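Local coordinates for tetratricopeptide TPR_2 repeat protein (Thermobaculum terrenum, PDB 5DJS) that combines tetratricopeptide repeats with a family 41 glycosyltransferase-type region of GT-B fold and binds uridine-5'-diphosphate, at residues Trp139-Pro151 with His247-Arg259. The protein carries 1 engineered substitution. Numbering follows the deposited sequence.
Sequences WARRYADPLTPVP and HLGMHRLFAFARR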
loop_
_atom_site.group_PDB
_atom_site.type_symbol
_atom_site.label_atom_id
_atom_site.label_comp_id
_atom_site.label_asym_id
_atom_site.label_seq_id
_atom_site.Cartn_x
_atom_site.Cartn_y
_atom_site.Cartn_z
ATOM N N TRP A 139 13.308 -14.999 -1.284
ATOM C CA TRP A 139 13.080 -14.463 0.061
ATOM C C TRP A 139 12.498 -15.515 0.983
ATOM O O TRP A 139 13.019 -15.751 2.072
ATOM C CB TRP A 139 12.116 -13.270 -0.018
ATOM C CG TRP A 139 11.774 -12.605 1.271
ATOM C CD1 TRP A 139 12.459 -11.614 1.885
ATOM C CD2 TRP A 139 10.626 -12.854 2.070
ATOM N NE1 TRP A 139 11.817 -11.218 3.036
ATOM C CE2 TRP A 139 10.686 -11.973 3.176
ATOM C CE3 TRP A 139 9.546 -13.744 1.965
ATOM C CZ2 TRP A 139 9.708 -11.955 4.172
ATOM C CZ3 TRP A 139 8.558 -13.716 2.959
ATOM C CH2 TRP A 139 8.654 -12.833 4.047
ATOM N N ALA A 140 11.409 -16.129 0.528
ATOM C CA ALA A 140 10.652 -17.104 1.310
ATOM C C ALA A 140 11.531 -18.260 1.708
ATOM O O ALA A 140 11.578 -18.636 2.883
ATOM C CB ALA A 140 9.461 -17.618 0.510
ATOM N N ARG A 141 12.228 -18.812 0.724
ATOM C CA ARG A 141 13.164 -19.922 0.952
ATOM C C ARG A 141 14.190 -19.599 2.041
ATOM O O ARG A 141 14.512 -20.454 2.853
ATOM C CB ARG A 141 13.875 -20.291 -0.353
ATOM C CG ARG A 141 14.431 -21.704 -0.395
ATOM C CD ARG A 141 15.454 -21.874 -1.511
ATOM N NE ARG A 141 16.539 -20.879 -1.398
ATOM C CZ ARG A 141 16.841 -19.926 -2.290
ATOM N NH1 ARG A 141 16.182 -19.801 -3.445
ATOM N NH2 ARG A 141 17.839 -19.087 -2.025
ATOM N N ARG A 142 14.676 -18.362 2.057
ATOM C CA ARG A 142 15.687 -17.931 3.015
ATOM C C ARG A 142 15.137 -17.744 4.422
ATOM O O ARG A 142 15.755 -18.205 5.379
ATOM C CB ARG A 142 16.345 -16.622 2.558
ATOM C CG ARG A 142 17.279 -16.794 1.373
ATOM C CD ARG A 142 17.887 -15.473 0.931
ATOM N NE ARG A 142 18.522 -15.629 -0.372
ATOM C CZ ARG A 142 19.698 -16.218 -0.599
ATOM N NH1 ARG A 142 20.425 -16.717 0.398
ATOM N NH2 ARG A 142 20.155 -16.304 -1.851
ATOM N N TYR A 143 13.992 -17.060 4.541
ATOM C CA TYR A 143 13.513 -16.535 5.835
ATOM C C TYR A 143 12.195 -17.099 6.373
ATOM O O TYR A 143 11.892 -16.920 7.555
ATOM C CB TYR A 143 13.423 -15.006 5.758
ATOM C CG TYR A 143 14.703 -14.369 5.272
ATOM C CD1 TYR A 143 15.913 -14.592 5.941
ATOM C CD2 TYR A 143 14.720 -13.568 4.130
ATOM C CE1 TYR A 143 17.099 -14.023 5.484
ATOM C CE2 TYR A 143 15.893 -13.000 3.670
ATOM C CZ TYR A 143 17.075 -13.225 4.337
ATOM O OH TYR A 143 18.190 -12.627 3.819
ATOM N N ALA A 144 11.427 -17.785 5.533
ATOM C CA ALA A 144 10.058 -18.178 5.878
ATOM C C ALA A 144 9.863 -19.685 5.867
ATOM O O ALA A 144 9.483 -20.262 6.881
ATOM C CB ALA A 144 9.078 -17.523 4.922
ATOM N N ASP A 145 10.114 -20.312 4.722
ATOM C CA ASP A 145 9.870 -21.754 4.544
ATOM C C ASP A 145 10.636 -22.692 5.502
ATOM O O ASP A 145 10.116 -23.748 5.853
ATOM C CB ASP A 145 10.105 -22.165 3.083
ATOM C CG ASP A 145 9.072 -21.563 2.118
ATOM O OD1 ASP A 145 8.148 -20.829 2.564
ATOM O OD2 ASP A 145 9.188 -21.828 0.901
ATOM N N PRO A 146 11.863 -22.323 5.925
ATOM C CA PRO A 146 12.530 -23.098 6.980
ATOM C C PRO A 146 11.727 -23.250 8.267
ATOM O O PRO A 146 11.804 -24.296 8.906
ATOM C CB PRO A 146 13.809 -22.293 7.241
ATOM C CG PRO A 146 14.148 -21.738 5.897
ATOM C CD PRO A 146 12.819 -21.426 5.243
ATOM N N LEU A 147 10.962 -22.223 8.628
ATOM C CA LEU A 147 10.122 -22.248 9.832
ATOM C C LEU A 147 8.784 -23.025 9.695
ATOM O O LEU A 147 8.133 -23.314 10.705
ATOM C CB LEU A 147 9.826 -20.811 10.278
ATOM C CG LEU A 147 11.014 -19.931 10.674
ATOM C CD1 LEU A 147 10.598 -18.479 10.838
ATOM C CD2 LEU A 147 11.638 -20.428 11.970
ATOM N N THR A 148 8.384 -23.369 8.468
ATOM C CA THR A 148 7.027 -23.840 8.199
ATOM C C THR A 148 6.855 -25.352 8.361
ATOM O O THR A 148 7.490 -26.112 7.629
ATOM C CB THR A 148 6.583 -23.433 6.760
ATOM O OG1 THR A 148 6.739 -22.019 6.583
ATOM C CG2 THR A 148 5.125 -23.812 6.502
ATOM N N PRO A 149 5.964 -25.792 9.283
ATOM C CA PRO A 149 5.660 -27.222 9.347
ATOM C C PRO A 149 4.674 -27.622 8.253
ATOM O O PRO A 149 4.145 -26.757 7.540
ATOM C CB PRO A 149 5.021 -27.374 10.726
ATOM C CG PRO A 149 4.294 -26.088 10.924
ATOM C CD PRO A 149 5.112 -25.028 10.222
ATOM N N VAL A 150 4.419 -28.921 8.147
ATOM C CA VAL A 150 3.476 -29.463 7.161
ATOM C C VAL A 150 2.053 -29.105 7.650
ATOM O O VAL A 150 1.843 -28.959 8.856
ATOM C CB VAL A 150 3.671 -31.001 6.990
ATOM C CG1 VAL A 150 2.793 -31.564 5.872
ATOM C CG2 VAL A 150 5.135 -31.350 6.698
ATOM N N PRO A 151 1.082 -28.910 6.731
ATOM C CA PRO A 151 -0.254 -28.571 7.240
ATOM C C PRO A 151 -0.830 -29.668 8.134
ATOM O O PRO A 151 -0.950 -30.820 7.705
ATOM C CB PRO A 151 -1.099 -28.401 5.967
ATOM C CG PRO A 151 -0.119 -28.039 4.909
ATOM C CD PRO A 151 1.159 -28.759 5.264
ATOM N N HIS A 247 4.178 -7.564 2.198
ATOM C CA HIS A 247 5.458 -6.903 2.053
ATOM C C HIS A 247 5.483 -5.361 2.083
ATOM O O HIS A 247 6.521 -4.800 2.395
ATOM C CB HIS A 247 6.123 -7.399 0.778
ATOM C CG HIS A 247 6.610 -8.808 0.869
ATOM N ND1 HIS A 247 5.890 -9.877 0.390
ATOM C CD2 HIS A 247 7.749 -9.320 1.379
ATOM C CE1 HIS A 247 6.570 -10.987 0.597
ATOM N NE2 HIS A 247 7.704 -10.676 1.193
ATOM N N LEU A 248 4.350 -4.694 1.829
ATOM C CA LEU A 248 4.277 -3.233 1.752
ATOM C C LEU A 248 4.232 -2.596 3.128
ATOM O O LEU A 248 4.427 -1.399 3.233
ATOM C CB LEU A 248 3.008 -2.760 1.027
ATOM C CG LEU A 248 2.826 -2.969 -0.470
ATOM C CD1 LEU A 248 1.387 -2.755 -0.912
ATOM C CD2 LEU A 248 3.786 -2.109 -1.265
ATOM N N GLY A 249 3.937 -3.359 4.171
ATOM C CA GLY A 249 3.666 -2.771 5.473
ATOM C C GLY A 249 4.425 -3.451 6.570
ATOM O O GLY A 249 5.210 -4.352 6.321
ATOM N N MET A 250 4.160 -3.031 7.797
ATOM C CA MET A 250 4.769 -3.641 8.965
ATOM C C MET A 250 4.094 -4.992 9.252
ATOM O O MET A 250 3.337 -5.154 10.204
ATOM C CB MET A 250 4.684 -2.692 10.154
ATOM C CG MET A 250 5.436 -1.391 9.930
ATOM S SD MET A 250 5.937 -0.650 11.490
ATOM C CE MET A 250 7.300 -1.740 11.947
ATOM N N HIS A 251 4.411 -5.960 8.401
ATOM C CA HIS A 251 3.810 -7.294 8.429
ATOM C C HIS A 251 4.369 -8.125 9.583
ATOM O O HIS A 251 5.263 -7.676 10.323
ATOM C CB HIS A 251 4.082 -8.017 7.098
ATOM C CG HIS A 251 5.538 -8.267 6.829
ATOM N ND1 HIS A 251 6.231 -7.608 5.837
ATOM C CD2 HIS A 251 6.434 -9.076 7.434
ATOM C CE1 HIS A 251 7.488 -8.011 5.834
ATOM N NE2 HIS A 251 7.634 -8.905 6.793
ATOM N N ARG A 252 3.858 -9.349 9.689
ATOM C CA ARG A 252 4.293 -10.291 10.703
ATOM C C ARG A 252 4.317 -11.703 10.114
ATOM O O ARG A 252 3.789 -12.648 10.691
ATOM C CB ARG A 252 3.358 -10.161 11.915
ATOM C CG ARG A 252 4.023 -10.250 13.274
ATOM C CD ARG A 252 5.201 -9.299 13.403
ATOM N NE ARG A 252 5.246 -8.666 14.708
ATOM C CZ ARG A 252 5.654 -9.225 15.837
ATOM N NH1 ARG A 252 6.071 -10.480 15.881
ATOM N NH2 ARG A 252 5.633 -8.490 16.940
ATOM N N LEU A 253 4.996 -11.828 8.981
ATOM C CA LEU A 253 4.939 -13.007 8.134
ATOM C C LEU A 253 5.788 -14.144 8.660
ATOM O O LEU A 253 5.608 -15.281 8.241
ATOM C CB LEU A 253 5.390 -12.674 6.710
ATOM C CG LEU A 253 4.440 -11.814 5.873
ATOM C CD1 LEU A 253 5.169 -11.210 4.677
ATOM C CD2 LEU A 253 3.237 -12.618 5.406
ATOM N N PHE A 254 6.732 -13.854 9.548
ATOM C CA PHE A 254 7.508 -14.928 10.182
ATOM C C PHE A 254 6.709 -15.613 11.298
ATOM O O PHE A 254 6.968 -16.761 11.623
ATOM C CB PHE A 254 8.842 -14.400 10.700
ATOM C CG PHE A 254 9.631 -13.683 9.657
ATOM C CD1 PHE A 254 9.975 -14.327 8.472
ATOM C CD2 PHE A 254 10.005 -12.356 9.835
ATOM C CE1 PHE A 254 10.698 -13.668 7.492
ATOM C CE2 PHE A 254 10.729 -11.693 8.858
ATOM C CZ PHE A 254 11.077 -12.348 7.686
ATOM N N ALA A 255 5.747 -14.910 11.880
ATOM C CA ALA A 255 4.741 -15.561 12.699
ATOM C C ALA A 255 3.863 -16.475 11.818
ATOM O O ALA A 255 3.653 -17.641 12.152
ATOM C CB ALA A 255 3.906 -14.530 13.448
ATOM N N PHE A 256 3.395 -15.956 10.679
ATOM C CA PHE A 256 2.657 -16.775 9.685
ATOM C C PHE A 256 3.477 -17.959 9.197
ATOM O O PHE A 256 2.937 -19.013 8.910
ATOM C CB PHE A 256 2.235 -15.953 8.452
ATOM C CG PHE A 256 0.997 -15.129 8.661
ATOM C CD1 PHE A 256 1.052 -13.924 9.363
ATOM C CD2 PHE A 256 -0.223 -15.553 8.159
ATOM C CE1 PHE A 256 -0.078 -13.162 9.564
ATOM C CE2 PHE A 256 -1.364 -14.794 8.357
ATOM C CZ PHE A 256 -1.288 -13.596 9.057
ATOM N N ALA A 257 4.783 -17.768 9.086
ATOM C CA ALA A 257 5.680 -18.796 8.584
ATOM C C ALA A 257 5.600 -20.089 9.389
ATOM O O ALA A 257 5.776 -21.161 8.828
ATOM C CB ALA A 257 7.112 -18.275 8.555
ATOM N N ARG A 258 5.313 -19.978 10.689
ATOM C CA ARG A 258 5.227 -21.138 11.592
ATOM C C ARG A 258 3.893 -21.909 11.564
ATOM O O ARG A 258 3.777 -22.932 12.235
ATOM C CB ARG A 258 5.556 -20.698 13.023
ATOM C CG ARG A 258 7.034 -20.785 13.344
ATOM C CD ARG A 258 7.412 -19.892 14.514
ATOM N NE ARG A 258 8.036 -18.670 14.015
ATOM C CZ ARG A 258 9.207 -18.165 14.411
ATOM N NH1 ARG A 258 9.931 -18.738 15.377
ATOM N NH2 ARG A 258 9.650 -17.044 13.839
ATOM N N ARG A 259 2.921 -21.447 10.771
ATOM C CA ARG A 259 1.554 -21.998 10.734
ATOM C C ARG A 259 0.849 -22.058 12.098
ATOM O O ARG A 259 0.403 -23.124 12.504
ATOM C CB ARG A 259 1.519 -23.389 10.068
ATOM C CG ARG A 259 1.792 -23.358 8.585
ATOM C CD ARG A 259 1.128 -24.507 7.863
ATOM N NE ARG A 259 0.796 -24.121 6.490
ATOM C CZ ARG A 259 1.360 -24.595 5.377
ATOM N NH1 ARG A 259 2.322 -25.519 5.406
ATOM N NH2 ARG A 259 0.939 -24.144 4.197
#
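Trp139 and His247 meet in a T-shaped stack: the imidazole brings its edge to one face of the six-membered ring of the indole, planes at 72°, with NE2 3.6 Å from Trp139 CZ3. Trp139 reaches this place because its CG lies anti to the backbone N (chi1 180°), while its NE1 is hydrogen-bonded to His111 O. Phe254 extends the aromatic cluster, its CZ 3.8 Å from Trp139 CZ2, but the two rings are slid apart and barely overlap; the same phenyl also packs against CB of Tyr143. Further along, small side chains let the backbones draw together at Ala144 and Ala257. Beyond it, Thr148 OG1 donates to Ala257 O at 2.6 Å, in the carbonyl plane and on a lone pair. Leu147 lays its methyls over one face of the Arg258 guanidinium, whose NE donates to Phe254 O, which lies in the guanidinium plane. Arg259, extended from CG to NE, gives NH1 to Pro149 O (3.1 Å), while Pro151 CG sits over one guanidinium face, toward its rim; NH2 salt-bridges Asp280. Helix 129-143 and its following loop thus pack on helix 253-257, within the connection between parallel strands 240-243 and 263-266 of a GT-B fold.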